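Local structure of polysaccharide deacetylase (Ammonifex degensii, 4WCJ) at residues L37-Y42 with V243-V248; V70-P75 with K91-T96. The protein probably removes N-acetyl groups from poly-beta-1,6-N-acetyl-D-glucosamine as a zinc-binding deacetylase of carbohydrate esterase family 4. One frame throughout, in Å; residues are numbered along the deposited sequence.

Contact 1: L37-Y42 with V243-V248; sequences LVVLCY and VGRVLV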
loop_
_atom_site.group_PDB
_atom_site.type_symbol
_atom_site.label_atom_id
_atom_site.label_comp_id
_atom_site.label_asym_id
_atom_site.label_seq_id
_atom_site.Cartn_x
_atom_site.Cartn_y
_atom_site.Cartn_z
ATOM N N LEU A 37 10.552 -8.136 -7.281
ATOM C CA LEU A 37 9.611 -7.776 -6.229
ATOM C C LEU A 37 8.210 -7.481 -6.746
ATOM O O LEU A 37 8.016 -6.517 -7.478
ATOM C CB LEU A 37 10.120 -6.551 -5.473
ATOM C CG LEU A 37 9.150 -5.918 -4.466
ATOM C CD1 LEU A 37 8.859 -6.862 -3.307
ATOM C CD2 LEU A 37 9.686 -4.584 -3.966
ATOM N N VAL A 38 7.239 -8.294 -6.348
ATOM C CA VAL A 38 5.837 -7.986 -6.622
ATOM C C VAL A 38 5.197 -7.424 -5.360
ATOM O O VAL A 38 5.392 -7.951 -4.268
ATOM C CB VAL A 38 5.058 -9.231 -7.124
ATOM C CG1 VAL A 38 3.555 -9.051 -6.951
ATOM C CG2 VAL A 38 5.409 -9.517 -8.576
ATOM N N VAL A 39 4.461 -6.329 -5.507
ATOM C CA VAL A 39 3.835 -5.682 -4.368
ATOM C C VAL A 39 2.318 -5.787 -4.493
ATOM O O VAL A 39 1.736 -5.301 -5.461
ATOM C CB VAL A 39 4.271 -4.205 -4.258
ATOM C CG1 VAL A 39 3.679 -3.563 -3.022
ATOM C CG2 VAL A 39 5.792 -4.109 -4.205
ATOM N N LEU A 40 1.681 -6.438 -3.520
ATOM C CA LEU A 40 0.235 -6.651 -3.578
ATOM C C LEU A 40 -0.513 -5.497 -2.926
ATOM O O LEU A 40 -0.088 -4.981 -1.894
ATOM C CB LEU A 40 -0.144 -7.968 -2.900
ATOM C CG LEU A 40 0.629 -9.209 -3.346
ATOM C CD1 LEU A 40 0.188 -10.437 -2.555
ATOM C CD2 LEU A 40 0.474 -9.440 -4.831
ATOM N N CYS A 41 -1.613 -5.086 -3.547
ATOM C CA CYS A 41 -2.476 -4.059 -2.988
ATOM C C CYS A 41 -3.846 -4.637 -2.641
ATOM O O CYS A 41 -4.633 -4.993 -3.526
ATOM C CB CYS A 41 -2.634 -2.883 -3.953
ATOM S SG CYS A 41 -3.796 -1.621 -3.372
ATOM N N TYR A 42 -4.108 -4.732 -1.341
ATOM C CA TYR A 42 -5.406 -5.124 -0.799
ATOM C C TYR A 42 -6.128 -3.902 -0.232
ATOM O O TYR A 42 -5.511 -2.851 -0.021
ATOM C CB TYR A 42 -5.254 -6.174 0.307
ATOM C CG TYR A 42 -4.661 -7.502 -0.097
ATOM C CD1 TYR A 42 -5.470 -8.531 -0.573
ATOM C CD2 TYR A 42 -3.298 -7.744 0.031
ATOM C CE1 TYR A 42 -4.935 -9.759 -0.928
ATOM C CE2 TYR A 42 -2.751 -8.968 -0.328
ATOM C CZ TYR A 42 -3.576 -9.972 -0.801
ATOM O OH TYR A 42 -3.042 -11.190 -1.155
ATOM N N VAL A 243 7.122 2.409 -7.434
ATOM C CA VAL A 243 6.791 1.005 -7.198
ATOM C C VAL A 243 5.442 0.590 -7.787
ATOM O O VAL A 243 4.393 1.071 -7.356
ATOM C CB VAL A 243 6.759 0.676 -5.690
ATOM C CG1 VAL A 243 6.774 -0.822 -5.488
ATOM C CG2 VAL A 243 7.943 1.310 -4.966
ATOM N N GLY A 244 5.463 -0.340 -8.735
ATOM C CA GLY A 244 4.228 -0.823 -9.336
ATOM C C GLY A 244 3.566 -1.927 -8.526
ATOM O O GLY A 244 4.207 -2.920 -8.166
ATOM N N ARG A 245 2.286 -1.753 -8.211
ATOM C CA ARG A 245 1.581 -2.729 -7.382
ATOM C C ARG A 245 0.486 -3.442 -8.163
ATOM O O ARG A 245 -0.133 -2.863 -9.061
ATOM C CB ARG A 245 0.963 -2.068 -6.144
ATOM C CG ARG A 245 1.938 -1.345 -5.229
ATOM C CD ARG A 245 1.209 -0.836 -3.999
ATOM N NE ARG A 245 0.200 0.151 -4.375
ATOM C CZ ARG A 245 -0.769 0.574 -3.574
ATOM N NH1 ARG A 245 -0.866 0.097 -2.338
ATOM N NH2 ARG A 245 -1.639 1.477 -4.009
ATOM N N VAL A 246 0.257 -4.700 -7.803
ATOM C CA VAL A 246 -0.842 -5.484 -8.335
ATOM C C VAL A 246 -2.066 -5.372 -7.434
ATOM O O VAL A 246 -2.037 -5.816 -6.296
ATOM C CB VAL A 246 -0.472 -6.975 -8.461
ATOM C CG1 VAL A 246 -1.664 -7.772 -9.009
ATOM C CG2 VAL A 246 0.760 -7.151 -9.339
ATOM N N LEU A 247 -3.142 -4.780 -7.941
ATOM C CA LEU A 247 -4.392 -4.769 -7.194
ATOM C C LEU A 247 -4.943 -6.193 -7.168
ATOM O O LEU A 247 -5.273 -6.747 -8.219
ATOM C CB LEU A 247 -5.406 -3.807 -7.833
ATOM C CG LEU A 247 -6.757 -3.687 -7.115
ATOM C CD1 LEU A 247 -6.588 -2.881 -5.829
ATOM C CD2 LEU A 247 -7.820 -3.069 -8.014
ATOM N N VAL A 248 -5.026 -6.790 -5.982
ATOM C CA VAL A 248 -5.509 -8.164 -5.862
ATOM C C VAL A 248 -7.010 -8.263 -6.132
ATOM O O VAL A 248 -7.821 -7.619 -5.468
ATOM C CB VAL A 248 -5.215 -8.758 -4.474
ATOM C CG1 VAL A 248 -5.686 -10.214 -4.403
ATOM C CG2 VAL A 248 -3.730 -8.652 -4.155
HETATM O O HOH W 1 3.918 -5.734 -8.176
HETATM O O HOH W 2 -7.767 -4.898 -3.371
#
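With chi1 at 176°, Cys41 swings its SG to the side remote from its own backbone N, while a bend at chi3 (-63°) curls the Arg245 chain, and the sulfur settles over one face of the guanidinium, displaced toward its rim, with SG 3.6 Å from Arg245 NH1. The apolar stem of the arginine lies against Val39, whose CG1 meets Arg245 CG at 3.6 Å; a residue with an aliphatic shaft and a polar head suits this passage through the core. Beneath these side chains the backbones pair in parallel. Val246 N donates to Val39 O (2.8 Å), and Val246 O accepts from Cys41 N (2.9 Å). Val248 N reaches Cys41 O at 3.1 Å, and where the strands diverge near Gly244 a water links Val39 N to Gly244 O. Beta-branched Val248 lays CG2 over the Tyr42 ring, 3.7 Å from its centroid, in a CH-pi contact; the tyrosine hydroxyl bonds Gln61. Leu40 and Val246 share the other face of the sheet, under Val256 of helix 253-261. The buried guanidinium is gripped through all three nitrogens, NE by Thr229 O, NH1 by Thr96 OG1 and NH2 by a salt bridge to Asp98. The group is thus held in one orientation, its side chain about 5 Å from that of the zinc ligand His157, with polarisable sulfur on a face that offers no N-H.

Contact 2: V70-P75 with K91-T96; sequences VRFVTP and KLVLVT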
loop_
_atom_site.group_PDB
_atom_site.type_symbol
_atom_site.label_atom_id
_atom_site.label_comp_id
_atom_site.label_asym_id
_atom_site.label_seq_id
_atom_site.Cartn_x
_atom_site.Cartn_y
_atom_site.Cartn_z
ATOM N N VAL A 70 7.866 -18.154 -1.981
ATOM C CA VAL A 70 7.947 -16.696 -2.045
ATOM C C VAL A 70 8.423 -16.091 -0.714
ATOM O O VAL A 70 7.915 -16.451 0.351
ATOM C CB VAL A 70 6.581 -16.089 -2.426
ATOM C CG1 VAL A 70 6.484 -14.649 -1.981
ATOM C CG2 VAL A 70 6.336 -16.220 -3.929
ATOM N N ARG A 71 9.397 -15.183 -0.782
ATOM C CA ARG A 71 9.893 -14.478 0.402
ATOM C C ARG A 71 9.145 -13.168 0.658
ATOM O O ARG A 71 9.141 -12.274 -0.193
ATOM C CB ARG A 71 11.392 -14.193 0.265
ATOM C CG ARG A 71 11.902 -13.111 1.199
ATOM C CD ARG A 71 13.420 -13.097 1.275
ATOM N NE ARG A 71 13.891 -12.274 2.387
ATOM C CZ ARG A 71 15.131 -12.300 2.866
ATOM N NH1 ARG A 71 16.031 -13.116 2.336
ATOM N NH2 ARG A 71 15.469 -11.513 3.883
ATOM N N PHE A 72 8.513 -13.056 1.824
ATOM C CA PHE A 72 7.841 -11.816 2.208
ATOM C C PHE A 72 8.825 -10.825 2.822
ATOM O O PHE A 72 9.546 -11.131 3.783
ATOM C CB PHE A 72 6.690 -12.085 3.179
ATOM C CG PHE A 72 5.520 -12.797 2.560
ATOM C CD1 PHE A 72 5.459 -14.179 2.556
ATOM C CD2 PHE A 72 4.476 -12.081 1.980
ATOM C CE1 PHE A 72 4.381 -14.839 1.993
ATOM C CE2 PHE A 72 3.395 -12.733 1.425
ATOM C CZ PHE A 72 3.349 -14.117 1.424
ATOM N N VAL A 73 8.805 -9.622 2.268
ATOM C CA VAL A 73 9.800 -8.582 2.480
ATOM C C VAL A 73 9.210 -7.419 3.308
ATOM O O VAL A 73 8.015 -7.130 3.215
ATOM C CB VAL A 73 10.319 -8.098 1.091
ATOM C CG1 VAL A 73 9.916 -6.647 0.779
ATOM C CG2 VAL A 73 11.816 -8.347 0.928
ATOM N N THR A 74 10.028 -6.777 4.146
ATOM C CA THR A 74 9.570 -5.607 4.902
ATOM C C THR A 74 9.577 -4.375 4.004
ATOM O O THR A 74 10.263 -4.359 2.980
ATOM C CB THR A 74 10.456 -5.322 6.146
ATOM O OG1 THR A 74 11.774 -4.961 5.721
ATOM C CG2 THR A 74 10.523 -6.532 7.065
ATOM N N PRO A 75 8.811 -3.335 4.372
ATOM C CA PRO A 75 8.905 -2.107 3.579
ATOM C C PRO A 75 10.343 -1.568 3.478
ATOM O O PRO A 75 10.734 -1.118 2.402
ATOM C CB PRO A 75 7.989 -1.139 4.337
ATOM C CG PRO A 75 6.964 -2.027 4.950
ATOM C CD PRO A 75 7.748 -3.249 5.391
ATOM N N LYS A 91 12.701 -14.304 -5.690
ATOM C CA LYS A 91 11.300 -13.905 -5.809
ATOM C C LYS A 91 10.762 -13.221 -4.539
ATOM O O LYS A 91 10.558 -13.886 -3.526
ATOM C CB LYS A 91 10.462 -15.147 -6.117
ATOM C CG LYS A 91 9.222 -14.894 -6.909
ATOM C CD LYS A 91 9.420 -15.245 -8.379
ATOM C CE LYS A 91 9.131 -16.714 -8.643
ATOM N NZ LYS A 91 8.997 -16.996 -10.103
ATOM N N LEU A 92 10.500 -11.916 -4.607
ATOM C CA LEU A 92 10.114 -11.139 -3.419
ATOM C C LEU A 92 8.678 -10.612 -3.485
ATOM O O LEU A 92 8.173 -10.316 -4.567
ATOM C CB LEU A 92 11.074 -9.963 -3.233
ATOM C CG LEU A 92 12.548 -10.273 -3.502
ATOM C CD1 LEU A 92 13.380 -9.015 -3.404
ATOM C CD2 LEU A 92 13.065 -11.334 -2.543
ATOM N N VAL A 93 8.027 -10.488 -2.327
ATOM C CA VAL A 93 6.679 -9.919 -2.256
ATOM C C VAL A 93 6.498 -9.009 -1.043
ATOM O O VAL A 93 6.881 -9.359 0.068
ATOM C CB VAL A 93 5.590 -11.020 -2.215
ATOM C CG1 VAL A 93 4.234 -10.437 -1.833
ATOM C CG2 VAL A 93 5.487 -11.712 -3.557
ATOM N N LEU A 94 5.916 -7.835 -1.282
ATOM C CA LEU A 94 5.488 -6.929 -0.223
ATOM C C LEU A 94 3.963 -6.865 -0.167
ATOM O O LEU A 94 3.301 -6.629 -1.187
ATOM C CB LEU A 94 6.059 -5.528 -0.444
ATOM C CG LEU A 94 5.608 -4.444 0.541
ATOM C CD1 LEU A 94 5.951 -4.828 1.974
ATOM C CD2 LEU A 94 6.236 -3.110 0.195
ATOM N N VAL A 95 3.409 -7.083 1.020
ATOM C CA VAL A 95 1.974 -6.941 1.236
ATOM C C VAL A 95 1.642 -5.496 1.602
ATOM O O VAL A 95 2.264 -4.921 2.497
ATOM C CB VAL A 95 1.473 -7.886 2.355
ATOM C CG1 VAL A 95 -0.007 -7.661 2.626
ATOM C CG2 VAL A 95 1.748 -9.333 1.987
ATOM N N THR A 96 0.689 -4.898 0.886
ATOM C CA THR A 96 0.212 -3.558 1.232
ATOM C C THR A 96 -1.318 -3.476 1.257
ATOM O O THR A 96 -2.019 -4.211 0.541
ATOM C CB THR A 96 0.752 -2.465 0.257
ATOM O OG1 THR A 96 0.007 -2.477 -0.970
ATOM C CG2 THR A 96 2.238 -2.657 -0.015
HETATM O O HOH W 3 5.136 -8.389 3.066
#
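Val70 and Val93 pack tightly, CG1 of Val70 lying 3.5 Å from CG2 of Val93, closer than usual for two methyl groups. Next to them the Phe72 side chain runs alongside that of Val93, pointing the same way, and reaches on to Val95, whose CG2 sits at the ring edge, 3.8 Å from Phe72 CE2. Short, branched valines suit a strand face on which a phenylalanine packs. The opposite face carries Leu92 and the shaft of Arg71. Farther along, Leu94 has chi1 176° and chi2 58°, which send CD1 under the turn leading into the helix, 3.3 Å from Val73 O and against Pro75.

Three backbone bonds hold the chains in parallel. Arg71 N donates to Lys91 O (3.2 Å), Val93 N to Arg71 O (3.0 Å) and Val73 N to Val93 O (2.9 Å). Beyond Val73 the chains part, and a water takes over the pairing, accepting from Val95 N and donating to Val73 O.

An outer layer fixes these groups. Leu62 and Leu65 of helix 55-67 pack on Phe72, and Leu65 also touches Val70, so that helix 55-67 packs on that face of the sheet. Lys91 turns its end away to Trp259, bonding its carbonyl and making a cation-pi contact. Thr74, the N-cap of helix 75-82, bonds a backbone N of the first turn through its short hydroxyl side chain, while its own N donates to Glu77 OE1; Pro75, lacking an N-H, fits the helix's first position. Strand 71-72, helix 75-82 and strand 91-99 form a beta-alpha-beta unit whose two strands are direct parallel neighbours, the repeating connection of beta/alpha barrels such as this deacetylase.

In the fold
Strand 36-42 ties the two contacts together, since it pairs with strand 242-247 in contact 1 and, on its other side, with strand 91-99 of contact 2. Leu40 marks the junction: its N lies 2.8 Å from Leu94 O and its O 2.7 Å from Thr96 OG1, both probable hydrogen bonds. Contact 2, whose segments are 16 residues apart, is nested within the loop closed by contact 1, whose segments are 201 apart. Both are largely buried, but contact 1 sits deeper and places a charged side chain near the zinc site, whereas contact 2, away from the metal, has apolar side chains between its strands, and its charged ends, Arg71 and Lys91, lead away from the partner strand.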